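Local coordinates for protein piwi (Drosophila melanogaster, PDB 6KR6) that binds piRNAs directly and, as an Argonaute-family protein of the Piwi subfamily, represses transposable elements in the piRNA pathway, at residues E722-S730 with S739-Y747; I555-Y563 with A802-L810. All coordinates share one frame; numbering follows the deposited sequence.

Contact 1 of 2, residues E722-S730 with S739-Y747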
loop_
_atom_site.group_PDB
_atom_site.type_symbol
_atom_site.label_atom_id
_atom_site.label_comp_id
_atom_site.label_asym_id
_atom_site.label_seq_id
_atom_site.Cartn_x
_atom_site.Cartn_y
_atom_site.Cartn_z
ATOM N N GLU A 722 15.931 -3.460 12.873
ATOM C CA GLU A 722 15.538 -4.738 13.459
ATOM C C GLU A 722 15.119 -5.749 12.400
ATOM O O GLU A 722 15.249 -6.960 12.617
ATOM C CB GLU A 722 14.402 -4.527 14.461
ATOM C CG GLU A 722 13.183 -3.825 13.880
ATOM C CD GLU A 722 11.898 -4.597 14.111
ATOM O OE1 GLU A 722 11.952 -5.844 14.172
ATOM O OE2 GLU A 722 10.834 -3.956 14.237
ATOM N N ARG A 723 14.621 -5.283 11.260
ATOM C CA ARG A 723 14.075 -6.165 10.241
ATOM C C ARG A 723 15.161 -6.659 9.295
ATOM O O ARG A 723 16.086 -5.919 8.945
ATOM C CB ARG A 723 12.984 -5.451 9.441
ATOM C CG ARG A 723 11.576 -5.678 9.966
ATOM C CD ARG A 723 11.000 -4.435 10.628
ATOM N NE ARG A 723 10.946 -3.287 9.725
ATOM C CZ ARG A 723 10.041 -3.122 8.764
ATOM N NH1 ARG A 723 10.075 -2.040 8.002
ATOM N NH2 ARG A 723 9.110 -4.037 8.553
ATOM N N TYR A 724 15.045 -7.923 8.894
ATOM C CA TYR A 724 15.803 -8.461 7.767
ATOM C C TYR A 724 14.971 -8.198 6.519
ATOM O O TYR A 724 14.051 -8.955 6.198
ATOM C CB TYR A 724 16.093 -9.946 7.958
ATOM C CG TYR A 724 16.633 -10.645 6.725
ATOM C CD1 TYR A 724 17.478 -9.987 5.836
ATOM C CD2 TYR A 724 16.288 -11.962 6.445
ATOM C CE1 TYR A 724 17.964 -10.621 4.706
ATOM C CE2 TYR A 724 16.770 -12.604 5.320
ATOM C CZ TYR A 724 17.607 -11.929 4.455
ATOM O OH TYR A 724 18.088 -12.567 3.334
ATOM N N ASP A 725 15.291 -7.117 5.813
ATOM C CA ASP A 725 14.481 -6.681 4.687
ATOM C C ASP A 725 15.352 -5.916 3.704
ATOM O O ASP A 725 16.533 -5.658 3.951
ATOM C CB ASP A 725 13.305 -5.818 5.155
ATOM C CG ASP A 725 13.734 -4.699 6.078
ATOM O OD1 ASP A 725 14.846 -4.781 6.640
ATOM O OD2 ASP A 725 12.956 -3.735 6.243
ATOM N N PHE A 726 14.746 -5.553 2.576
ATOM C CA PHE A 726 15.450 -4.798 1.548
ATOM C C PHE A 726 14.436 -4.076 0.672
ATOM O O PHE A 726 13.223 -4.274 0.787
ATOM C CB PHE A 726 16.354 -5.707 0.704
ATOM C CG PHE A 726 15.617 -6.793 -0.036
ATOM C CD1 PHE A 726 15.396 -8.026 0.555
ATOM C CD2 PHE A 726 15.159 -6.585 -1.328
ATOM C CE1 PHE A 726 14.726 -9.028 -0.123
ATOM C CE2 PHE A 726 14.488 -7.582 -2.011
ATOM C CZ PHE A 726 14.271 -8.806 -1.407
ATOM N N TYR A 727 14.959 -3.221 -0.199
ATOM C CA TYR A 727 14.179 -2.543 -1.222
ATOM C C TYR A 727 14.587 -3.061 -2.594
ATOM O O TYR A 727 15.735 -3.459 -2.811
ATOM C CB TYR A 727 14.376 -1.024 -1.168
ATOM C CG TYR A 727 13.888 -0.365 0.103
ATOM C CD1 TYR A 727 12.531 -0.186 0.340
ATOM C CD2 TYR A 727 14.786 0.098 1.056
ATOM C CE1 TYR A 727 12.082 0.424 1.498
ATOM C CE2 TYR A 727 14.347 0.709 2.216
ATOM C CZ TYR A 727 12.996 0.870 2.431
ATOM O OH TYR A 727 12.558 1.478 3.586
ATOM N N LEU A 728 13.634 -3.050 -3.520
ATOM C CA LEU A 728 13.884 -3.487 -4.884
ATOM C C LEU A 728 13.063 -2.636 -5.837
ATOM O O LEU A 728 11.879 -2.384 -5.594
ATOM C CB LEU A 728 13.543 -4.971 -5.067
ATOM C CG LEU A 728 13.429 -5.520 -6.494
ATOM C CD1 LEU A 728 14.776 -5.526 -7.197
ATOM C CD2 LEU A 728 12.815 -6.916 -6.501
ATOM N N VAL A 729 13.704 -2.181 -6.906
ATOM C CA VAL A 729 13.027 -1.549 -8.028
ATOM C C VAL A 729 13.027 -2.563 -9.161
ATOM O O VAL A 729 14.085 -2.927 -9.684
ATOM C CB VAL A 729 13.707 -0.237 -8.442
ATOM C CG1 VAL A 729 13.260 0.170 -9.838
ATOM C CG2 VAL A 729 13.387 0.860 -7.441
ATOM N N SER A 730 11.843 -3.039 -9.526
ATOM C CA SER A 730 11.695 -4.048 -10.565
ATOM C C SER A 730 11.022 -3.526 -11.821
ATOM O O SER A 730 11.383 -3.939 -12.923
ATOM C CB SER A 730 10.900 -5.242 -10.026
ATOM O OG SER A 730 9.666 -4.818 -9.473
ATOM N N SER A 739 8.107 4.178 -7.103
ATOM C CA SER A 739 7.858 3.741 -5.738
ATOM C C SER A 739 8.511 2.381 -5.556
ATOM O O SER A 739 7.993 1.382 -6.079
ATOM C CB SER A 739 6.357 3.656 -5.457
ATOM O OG SER A 739 5.682 4.811 -5.929
ATOM N N PRO A 740 9.641 2.284 -4.857
ATOM C CA PRO A 740 10.308 0.985 -4.719
ATOM C C PRO A 740 9.492 0.047 -3.847
ATOM O O PRO A 740 8.741 0.476 -2.968
ATOM C CB PRO A 740 11.641 1.341 -4.054
ATOM C CG PRO A 740 11.338 2.567 -3.273
ATOM C CD PRO A 740 10.325 3.338 -4.086
ATOM N N THR A 741 9.634 -1.251 -4.107
ATOM C CA THR A 741 8.943 -2.258 -3.321
ATOM C C THR A 741 9.819 -2.673 -2.148
ATOM O O THR A 741 11.032 -2.841 -2.293
ATOM C CB THR A 741 8.599 -3.476 -4.180
ATOM O OG1 THR A 741 8.107 -3.039 -5.453
ATOM C CG2 THR A 741 7.531 -4.316 -3.503
ATOM N N SER A 742 9.202 -2.819 -0.980
ATOM C CA SER A 742 9.902 -3.206 0.238
ATOM C C SER A 742 9.571 -4.657 0.555
ATOM O O SER A 742 8.408 -4.992 0.808
ATOM C CB SER A 742 9.516 -2.298 1.406
ATOM O OG SER A 742 10.146 -2.716 2.604
ATOM N N TYR A 743 10.588 -5.514 0.539
ATOM C CA TYR A 743 10.429 -6.929 0.845
ATOM C C TYR A 743 11.003 -7.186 2.231
ATOM O O TYR A 743 12.203 -6.987 2.455
ATOM C CB TYR A 743 11.115 -7.801 -0.205
ATOM C CG TYR A 743 10.636 -7.536 -1.612
ATOM C CD1 TYR A 743 9.585 -8.260 -2.158
ATOM C CD2 TYR A 743 11.230 -6.556 -2.396
ATOM C CE1 TYR A 743 9.142 -8.019 -3.443
ATOM C CE2 TYR A 743 10.791 -6.308 -3.680
ATOM C CZ TYR A 743 9.749 -7.043 -4.199
ATOM O OH TYR A 743 9.309 -6.801 -5.480
ATOM N N ASN A 744 10.147 -7.630 3.149
ATOM C CA ASN A 744 10.492 -7.805 4.556
ATOM C C ASN A 744 10.399 -9.285 4.903
ATOM O O ASN A 744 9.300 -9.842 4.985
ATOM C CB ASN A 744 9.569 -6.972 5.442
ATOM C CG ASN A 744 10.040 -6.901 6.880
ATOM O OD1 ASN A 744 9.374 -6.310 7.726
ATOM N ND2 ASN A 744 11.196 -7.491 7.163
ATOM N N VAL A 745 11.551 -9.911 5.134
ATOM C CA VAL A 745 11.629 -11.343 5.407
ATOM C C VAL A 745 11.457 -11.537 6.910
ATOM O O VAL A 745 12.405 -11.392 7.683
ATOM C CB VAL A 745 12.946 -11.939 4.909
ATOM C CG1 VAL A 745 12.969 -13.438 5.142
ATOM C CG2 VAL A 745 13.153 -11.612 3.438
ATOM N N LEU A 746 10.234 -11.870 7.328
ATOM C CA LEU A 746 9.981 -12.109 8.746
ATOM C C LEU A 746 10.639 -13.401 9.211
ATOM O O LEU A 746 11.355 -13.417 10.219
ATOM C CB LEU A 746 8.477 -12.137 9.013
ATOM C CG LEU A 746 7.750 -10.818 8.758
ATOM C CD1 LEU A 746 6.334 -10.880 9.297
ATOM C CD2 LEU A 746 8.517 -9.662 9.378
ATOM N N TYR A 747 10.410 -14.497 8.490
ATOM C CA TYR A 747 11.017 -15.780 8.814
ATOM C C TYR A 747 11.714 -16.347 7.588
ATOM O O TYR A 747 11.230 -16.197 6.462
ATOM C CB TYR A 747 9.979 -16.785 9.325
ATOM C CG TYR A 747 10.582 -18.120 9.691
ATOM C CD1 TYR A 747 11.252 -18.290 10.894
ATOM C CD2 TYR A 747 10.495 -19.206 8.829
ATOM C CE1 TYR A 747 11.813 -19.505 11.234
ATOM C CE2 TYR A 747 11.053 -20.426 9.160
ATOM C CZ TYR A 747 11.711 -20.570 10.363
ATOM O OH TYR A 747 12.268 -21.782 10.698
#

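Contact 2 of 2, residues I555-Y563 with A802-L810. With ZN (zinc ion), chain C; nucleotides of chain B.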
loop_
_atom_site.group_PDB
_atom_site.type_symbol
_atom_site.label_atom_id
_atom_site.label_comp_id
_atom_site.label_asym_id
_atom_site.label_seq_id
_atom_site.Cartn_x
_atom_site.Cartn_y
_atom_site.Cartn_z
ATOM N N ILE A 555 -2.004 -14.100 -26.050
ATOM C CA ILE A 555 -1.281 -14.506 -24.845
ATOM C C ILE A 555 -2.251 -14.672 -23.679
ATOM O O ILE A 555 -2.206 -15.667 -22.936
ATOM C CB ILE A 555 -0.170 -13.493 -24.517
ATOM C CG1 ILE A 555 0.843 -13.418 -25.661
ATOM C CG2 ILE A 555 0.531 -13.869 -23.219
ATOM C CD1 ILE A 555 1.875 -12.325 -25.482
ATOM N N GLN A 556 -3.152 -13.699 -23.508
ATOM C CA GLN A 556 -4.144 -13.788 -22.440
ATOM C C GLN A 556 -5.019 -15.027 -22.598
ATOM O O GLN A 556 -5.345 -15.690 -21.612
ATOM C CB GLN A 556 -5.004 -12.522 -22.403
ATOM C CG GLN A 556 -5.982 -12.469 -21.229
ATOM C CD GLN A 556 -6.680 -11.124 -21.096
ATOM O OE1 GLN A 556 -7.487 -10.915 -20.185
ATOM N NE2 GLN A 556 -6.370 -10.204 -22.002
ATOM N N LEU A 557 -5.398 -15.357 -23.835
ATOM C CA LEU A 557 -6.238 -16.526 -24.081
ATOM C C LEU A 557 -5.494 -17.818 -23.771
ATOM O O LEU A 557 -6.053 -18.734 -23.150
ATOM C CB LEU A 557 -6.721 -16.532 -25.532
ATOM C CG LEU A 557 -7.648 -15.404 -25.991
ATOM C CD1 LEU A 557 -7.920 -15.507 -27.484
ATOM C CD2 LEU A 557 -8.945 -15.417 -25.208
ATOM N N ASN A 558 -4.237 -17.916 -24.215
ATOM C CA ASN A 558 -3.407 -19.064 -23.868
ATOM C C ASN A 558 -3.342 -19.250 -22.358
ATOM O O ASN A 558 -3.409 -20.378 -21.858
ATOM C CB ASN A 558 -2.000 -18.891 -24.449
ATOM C CG ASN A 558 -1.211 -20.187 -24.471
ATOM O OD1 ASN A 558 -1.723 -21.233 -24.865
ATOM N ND2 ASN A 558 0.047 -20.122 -24.044
ATOM N N CYS A 559 -3.230 -18.145 -21.613
ATOM C CA CYS A 559 -3.229 -18.247 -20.155
ATOM C C CYS A 559 -4.587 -18.693 -19.624
ATOM O O CYS A 559 -4.660 -19.535 -18.721
ATOM C CB CYS A 559 -2.828 -16.913 -19.531
ATOM S SG CYS A 559 -1.117 -16.465 -19.834
ATOM N N LYS A 560 -5.670 -18.127 -20.166
ATOM C CA LYS A 560 -7.017 -18.536 -19.776
ATOM C C LYS A 560 -7.215 -20.032 -19.954
ATOM O O LYS A 560 -7.967 -20.655 -19.195
ATOM C CB LYS A 560 -8.063 -17.776 -20.595
ATOM C CG LYS A 560 -8.071 -16.270 -20.399
ATOM C CD LYS A 560 -8.915 -15.851 -19.214
ATOM C CE LYS A 560 -8.853 -14.348 -19.022
ATOM N NZ LYS A 560 -9.245 -13.598 -20.247
ATOM N N LEU A 561 -6.557 -20.624 -20.951
ATOM C CA LEU A 561 -6.626 -22.066 -21.136
ATOM C C LEU A 561 -5.777 -22.832 -20.131
ATOM O O LEU A 561 -5.948 -24.047 -19.996
ATOM C CB LEU A 561 -6.191 -22.441 -22.552
ATOM C CG LEU A 561 -7.015 -21.856 -23.696
ATOM C CD1 LEU A 561 -6.773 -22.669 -24.948
ATOM C CD2 LEU A 561 -8.496 -21.820 -23.349
ATOM N N GLY A 562 -4.870 -22.158 -19.430
ATOM C CA GLY A 562 -4.048 -22.822 -18.438
ATOM C C GLY A 562 -2.718 -23.302 -18.976
ATOM O O GLY A 562 -2.230 -24.368 -18.588
ATOM N N TYR A 563 -2.119 -22.524 -19.870
ATOM C CA TYR A 563 -0.832 -22.847 -20.462
ATOM C C TYR A 563 0.130 -21.683 -20.256
ATOM O O TYR A 563 -0.263 -20.580 -19.871
ATOM C CB TYR A 563 -0.986 -23.196 -21.948
ATOM C CG TYR A 563 -1.752 -24.484 -22.166
ATOM C CD1 TYR A 563 -3.141 -24.500 -22.164
ATOM C CD2 TYR A 563 -1.086 -25.689 -22.354
ATOM C CE1 TYR A 563 -3.842 -25.675 -22.351
ATOM C CE2 TYR A 563 -1.778 -26.869 -22.542
ATOM C CZ TYR A 563 -3.155 -26.856 -22.540
ATOM O OH TYR A 563 -3.849 -28.029 -22.728
ATOM N N ALA A 802 -13.460 -25.824 -10.704
ATOM C CA ALA A 802 -12.896 -26.469 -11.884
ATOM C C ALA A 802 -11.787 -25.645 -12.522
ATOM O O ALA A 802 -10.956 -26.200 -13.249
ATOM C CB ALA A 802 -13.995 -26.743 -12.913
ATOM N N LEU A 803 -11.750 -24.339 -12.260
ATOM C CA LEU A 803 -10.788 -23.433 -12.868
ATOM C C LEU A 803 -9.532 -23.251 -12.022
ATOM O O LEU A 803 -8.831 -22.245 -12.182
ATOM C CB LEU A 803 -11.449 -22.077 -13.121
ATOM C CG LEU A 803 -12.847 -22.153 -13.737
ATOM C CD1 LEU A 803 -13.574 -20.818 -13.645
ATOM C CD2 LEU A 803 -12.755 -22.619 -15.178
ATOM N N GLU A 804 -9.232 -24.203 -11.133
ATOM C CA GLU A 804 -8.135 -24.029 -10.184
ATOM C C GLU A 804 -6.788 -23.864 -10.879
ATOM O O GLU A 804 -5.896 -23.194 -10.346
ATOM C CB GLU A 804 -8.079 -25.217 -9.223
ATOM C CG GLU A 804 -9.127 -25.193 -8.125
ATOM C CD GLU A 804 -9.131 -26.463 -7.293
ATOM O OE1 GLU A 804 -9.554 -26.406 -6.118
ATOM O OE2 GLU A 804 -8.704 -27.518 -7.809
ATOM N N LYS A 805 -6.616 -24.461 -12.058
ATOM C CA LYS A 805 -5.326 -24.476 -12.737
ATOM C C LYS A 805 -5.260 -23.512 -13.914
ATOM O O LYS A 805 -4.304 -23.567 -14.695
ATOM C CB LYS A 805 -5.001 -25.895 -13.208
ATOM C CG LYS A 805 -4.724 -26.881 -12.087
ATOM C CD LYS A 805 -3.423 -26.553 -11.379
ATOM C CE LYS A 805 -2.283 -26.384 -12.374
ATOM N NZ LYS A 805 -2.176 -27.539 -13.310
ATOM N N LYS A 806 -6.239 -22.626 -14.060
ATOM C CA LYS A 806 -6.310 -21.726 -15.197
ATOM C C LYS A 806 -6.242 -20.281 -14.726
ATOM O O LYS A 806 -6.652 -19.956 -13.607
ATOM C CB LYS A 806 -7.595 -21.964 -15.996
ATOM C CG LYS A 806 -7.793 -23.416 -16.404
ATOM C CD LYS A 806 -9.079 -23.617 -17.188
ATOM C CE LYS A 806 -9.207 -25.059 -17.661
ATOM N NZ LYS A 806 -10.422 -25.269 -18.494
ATOM N N PHE A 807 -5.710 -19.417 -15.586
ATOM C CA PHE A 807 -5.632 -17.981 -15.311
ATOM C C PHE A 807 -6.906 -17.266 -15.743
ATOM O O PHE A 807 -6.871 -16.263 -16.454
ATOM C CB PHE A 807 -4.414 -17.383 -16.003
ATOM C CG PHE A 807 -3.126 -17.606 -15.271
ATOM C CD1 PHE A 807 -2.934 -17.080 -14.005
ATOM C CD2 PHE A 807 -2.095 -18.318 -15.857
ATOM C CE1 PHE A 807 -1.748 -17.274 -13.330
ATOM C CE2 PHE A 807 -0.904 -18.515 -15.186
ATOM C CZ PHE A 807 -0.732 -17.990 -13.922
ATOM N N TYR A 808 -8.052 -17.788 -15.295
ATOM C CA TYR A 808 -9.342 -17.276 -15.746
ATOM C C TYR A 808 -9.548 -15.815 -15.369
ATOM O O TYR A 808 -10.274 -15.093 -16.061
ATOM C CB TYR A 808 -10.472 -18.139 -15.176
ATOM C CG TYR A 808 -10.487 -18.260 -13.663
ATOM C CD1 TYR A 808 -9.585 -19.083 -13.001
ATOM C CD2 TYR A 808 -11.423 -17.572 -12.900
ATOM C CE1 TYR A 808 -9.599 -19.202 -11.622
ATOM C CE2 TYR A 808 -11.446 -17.688 -11.519
ATOM C CZ TYR A 808 -10.532 -18.503 -10.887
ATOM O OH TYR A 808 -10.550 -18.623 -9.515
ATOM N N TYR A 809 -8.912 -15.359 -14.294
ATOM C CA TYR A 809 -9.149 -14.025 -13.760
ATOM C C TYR A 809 -8.314 -12.941 -14.427
ATOM O O TYR A 809 -8.386 -11.784 -14.001
ATOM C CB TYR A 809 -8.884 -14.019 -12.251
ATOM C CG TYR A 809 -7.635 -14.774 -11.854
ATOM C CD1 TYR A 809 -6.405 -14.132 -11.777
ATOM C CD2 TYR A 809 -7.686 -16.130 -11.557
ATOM C CE1 TYR A 809 -5.262 -14.820 -11.415
ATOM C CE2 TYR A 809 -6.550 -16.826 -11.197
ATOM C CZ TYR A 809 -5.341 -16.167 -11.125
ATOM O OH TYR A 809 -4.207 -16.860 -10.764
ATOM N N LEU A 810 -7.535 -13.269 -15.452
ATOM C CA LEU A 810 -6.672 -12.274 -16.085
ATOM C C LEU A 810 -7.440 -11.340 -17.021
ATOM O O LEU A 810 -6.956 -10.259 -17.353
ATOM C CB LEU A 810 -5.535 -12.959 -16.847
ATOM C CG LEU A 810 -4.442 -13.596 -15.987
ATOM C CD1 LEU A 810 -3.257 -14.005 -16.847
ATOM C CD2 LEU A 810 -4.009 -12.647 -14.879
ATOM O OXT LEU A 810 -8.549 -11.627 -17.466
HETATM ZN ZN ZN C . -8.367 -9.589 -18.910
ATOM O OP3 U B 1 -10.040 -10.094 -20.421
ATOM P P U B 1 -11.149 -9.790 -19.493
ATOM O OP1 U B 1 -12.081 -10.943 -19.497
ATOM O OP2 U B 1 -10.541 -9.370 -18.208
ATOM O "O5'" U B 1 -11.952 -8.542 -20.071
ATOM C "C5'" U B 1 -11.382 -7.237 -20.071
ATOM C "C4'" U B 1 -12.139 -6.300 -20.978
ATOM O "O4'" U B 1 -13.364 -5.875 -20.319
ATOM C "C3'" U B 1 -11.398 -5.022 -21.370
ATOM O "O3'" U B 1 -11.710 -4.690 -22.722
ATOM C "C2'" U B 1 -11.997 -3.975 -20.434
ATOM O "O2'" U B 1 -11.933 -2.651 -20.920
ATOM C "C1'" U B 1 -13.437 -4.463 -20.309
ATOM N N1 U B 1 -14.101 -4.034 -19.068
ATOM C C2 U B 1 -15.430 -3.667 -19.147
ATOM O O2 U B 1 -16.064 -3.706 -20.187
ATOM N N3 U B 1 -15.995 -3.265 -17.960
ATOM C C4 U B 1 -15.377 -3.185 -16.730
ATOM O O4 U B 1 -16.022 -2.802 -15.751
ATOM C C5 U B 1 -13.999 -3.572 -16.733
ATOM C C6 U B 1 -13.422 -3.969 -17.875
ATOM P P A B 2 -10.605 -3.991 -23.655
ATOM O OP1 A B 2 -10.235 -2.705 -23.010
ATOM O OP2 A B 2 -11.088 -4.011 -25.059
ATOM O "O5'" A B 2 -9.339 -4.952 -23.559
ATOM C "C5'" A B 2 -9.412 -6.329 -23.900
ATOM C "C4'" A B 2 -8.032 -6.933 -23.922
ATOM O "O4'" A B 2 -7.345 -6.469 -25.110
ATOM C "C3'" A B 2 -7.134 -6.518 -22.761
ATOM O "O3'" A B 2 -7.275 -7.374 -21.638
ATOM C "C2'" A B 2 -5.736 -6.547 -23.364
ATOM O "O2'" A B 2 -5.218 -7.868 -23.359
ATOM C "C1'" A B 2 -6.009 -6.145 -24.811
ATOM N N9 A B 2 -5.832 -4.703 -25.067
ATOM C C8 A B 2 -6.820 -3.816 -25.417
ATOM N N7 A B 2 -6.392 -2.594 -25.613
ATOM C C5 A B 2 -5.026 -2.683 -25.388
ATOM C C6 A B 2 -4.000 -1.726 -25.438
ATOM N N6 A B 2 -4.201 -0.441 -25.741
ATOM N N1 A B 2 -2.743 -2.137 -25.160
ATOM C C2 A B 2 -2.543 -3.426 -24.857
ATOM N N3 A B 2 -3.426 -4.420 -24.777
ATOM C C4 A B 2 -4.664 -3.978 -25.058
ATOM P P U B 3 -7.359 -6.772 -20.153
ATOM O OP1 U B 3 -7.393 -7.916 -19.205
ATOM O OP2 U B 3 -8.441 -5.755 -20.130
ATOM O "O5'" U B 3 -5.968 -6.023 -19.957
ATOM C "C5'" U B 3 -4.757 -6.756 -19.844
ATOM C "C4'" U B 3 -3.565 -5.836 -19.740
ATOM O "O4'" U B 3 -3.488 -4.990 -20.912
ATOM C "C3'" U B 3 -3.575 -4.859 -18.574
ATOM O "O3'" U B 3 -3.115 -5.466 -17.378
ATOM C "C2'" U B 3 -2.666 -3.729 -19.060
ATOM O "O2'" U B 3 -1.304 -4.026 -18.792
ATOM C "C1'" U B 3 -2.883 -3.762 -20.579
ATOM N N1 U B 3 -3.715 -2.644 -21.084
ATOM C C2 U B 3 -3.051 -1.475 -21.412
ATOM O O2 U B 3 -1.845 -1.344 -21.286
ATOM N N3 U B 3 -3.847 -0.462 -21.889
ATOM C C4 U B 3 -5.213 -0.501 -22.073
ATOM O O4 U B 3 -5.790 0.496 -22.512
ATOM C C5 U B 3 -5.828 -1.745 -21.719
ATOM C C6 U B 3 -5.077 -2.751 -21.251
#

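Contact 1 of 2, residues E722-S730 with S739-Y747
Phe726 and Tyr743 pair across an antiparallel beta hairpin of the Piwi domain, the RNase H-like part of the Argonaute fold, in which strand 725-729 runs against strand 741-745. Each backbone satisfies the other: Phe726 N reaches Tyr743 O at 2.9 Å, and Tyr743 N returns to Phe726 O. The next hydrogen-bonded pair repeats this, Leu728 N giving to Thr741 O and Thr741 N to Leu728 O. Beyond the regular pairs, Tyr724 O accepts Val745 N at 2.9 Å and, more weakly, Asn744 ND2 at 3.4 Å. The amide of Asn744 swings beside this carbonyl because its CG lies anti to the backbone N (chi1 -169°), and its plane stands almost perpendicular to the Arg723 guanidinium. The outer edges also have backbone partners: Tyr727 bonds to Val714, Val729 to Gly711 and Thr712, and Ser742 and Asn744 to Thr694 and Val692 of strand 687-695. Thr741 OG1 bonds to Arg776 O, and Ser730 OG to Thr775 O. On the face carrying Phe726, Leu728, Thr741 and Tyr743, the two aromatic rings are inclined by 23° but slid apart, with centroids 5.3 Å from each other. Tyr743 CB therefore sits over one face of the Phe726 ring, a CH-pi contact, while Leu728 CB meets the edge of the Tyr743 ring. Helix 754-764 packs on this face through Gln758, Thr761 and Tyr762. On the other face, Ser742 CB lies 3.7 Å from Tyr727 CE1.

Contact 2 of 2, residues I555-Y563 with A802-L810
Gln556 OE1 is gripped by the zinc ion at 2.0 Å and by Lys560 NZ at 3.2 Å, the ammonium standing above the amide's carbonyl plane. Trans torsions along the whole side chain (chi1 -174°) let Gln556 carry its amide from the helix to the metal. There both oxygens of the C-terminal carboxylate of Leu810 join it, O at 2.2 Å and OXT at 2.5 Å from the zinc ion. U1 OP2 and OP3 and U3 OP1 of the RNA, chain B, complete the site, which anchors the guide 5' end as in other Argonautes; magnesium is the probable natural ion. Gln556 NE2 gives a straight bond to O3' of A2 of chain B (167°). Farther back, Phe807 N bonds weakly to Cys559 O, and Cys559 CB touches Phe807 CB (3.9 Å) and Leu810 CD1 (4.0 Å). Gly562, the first residue to leave helical angles, has positive phi in a Schellman motif, and its CA lies 4.1 Å from Lys806 CA. The C-terminal tail packs against the last turn of helix 546-560, with Tyr783 of helix 779-795 against Phe807 and Leu810, and strand 608-614 beside Tyr808 and Tyr809.

How the contacts relate
Both contacts lie in the Piwi part of the chain, but only contact 2 touches the bound RNA. Contact 2 holds the guide 5' end through the zinc ion shared by its two segments. Contact 1 makes no such bond; its nearest atom is about 9 Å from the nucleic acid, and the side chain of Thr741 lies about 8 Å from that of Asp652 and about 11 Å from that of Asp581, the probable catalytic aspartates. The centres of the two contacts are 30 Å apart and their nearest atoms about 17 Å, so they do not touch. In sequence, the local hairpin of contact 1 is nested within the long loop that contact 2 closes.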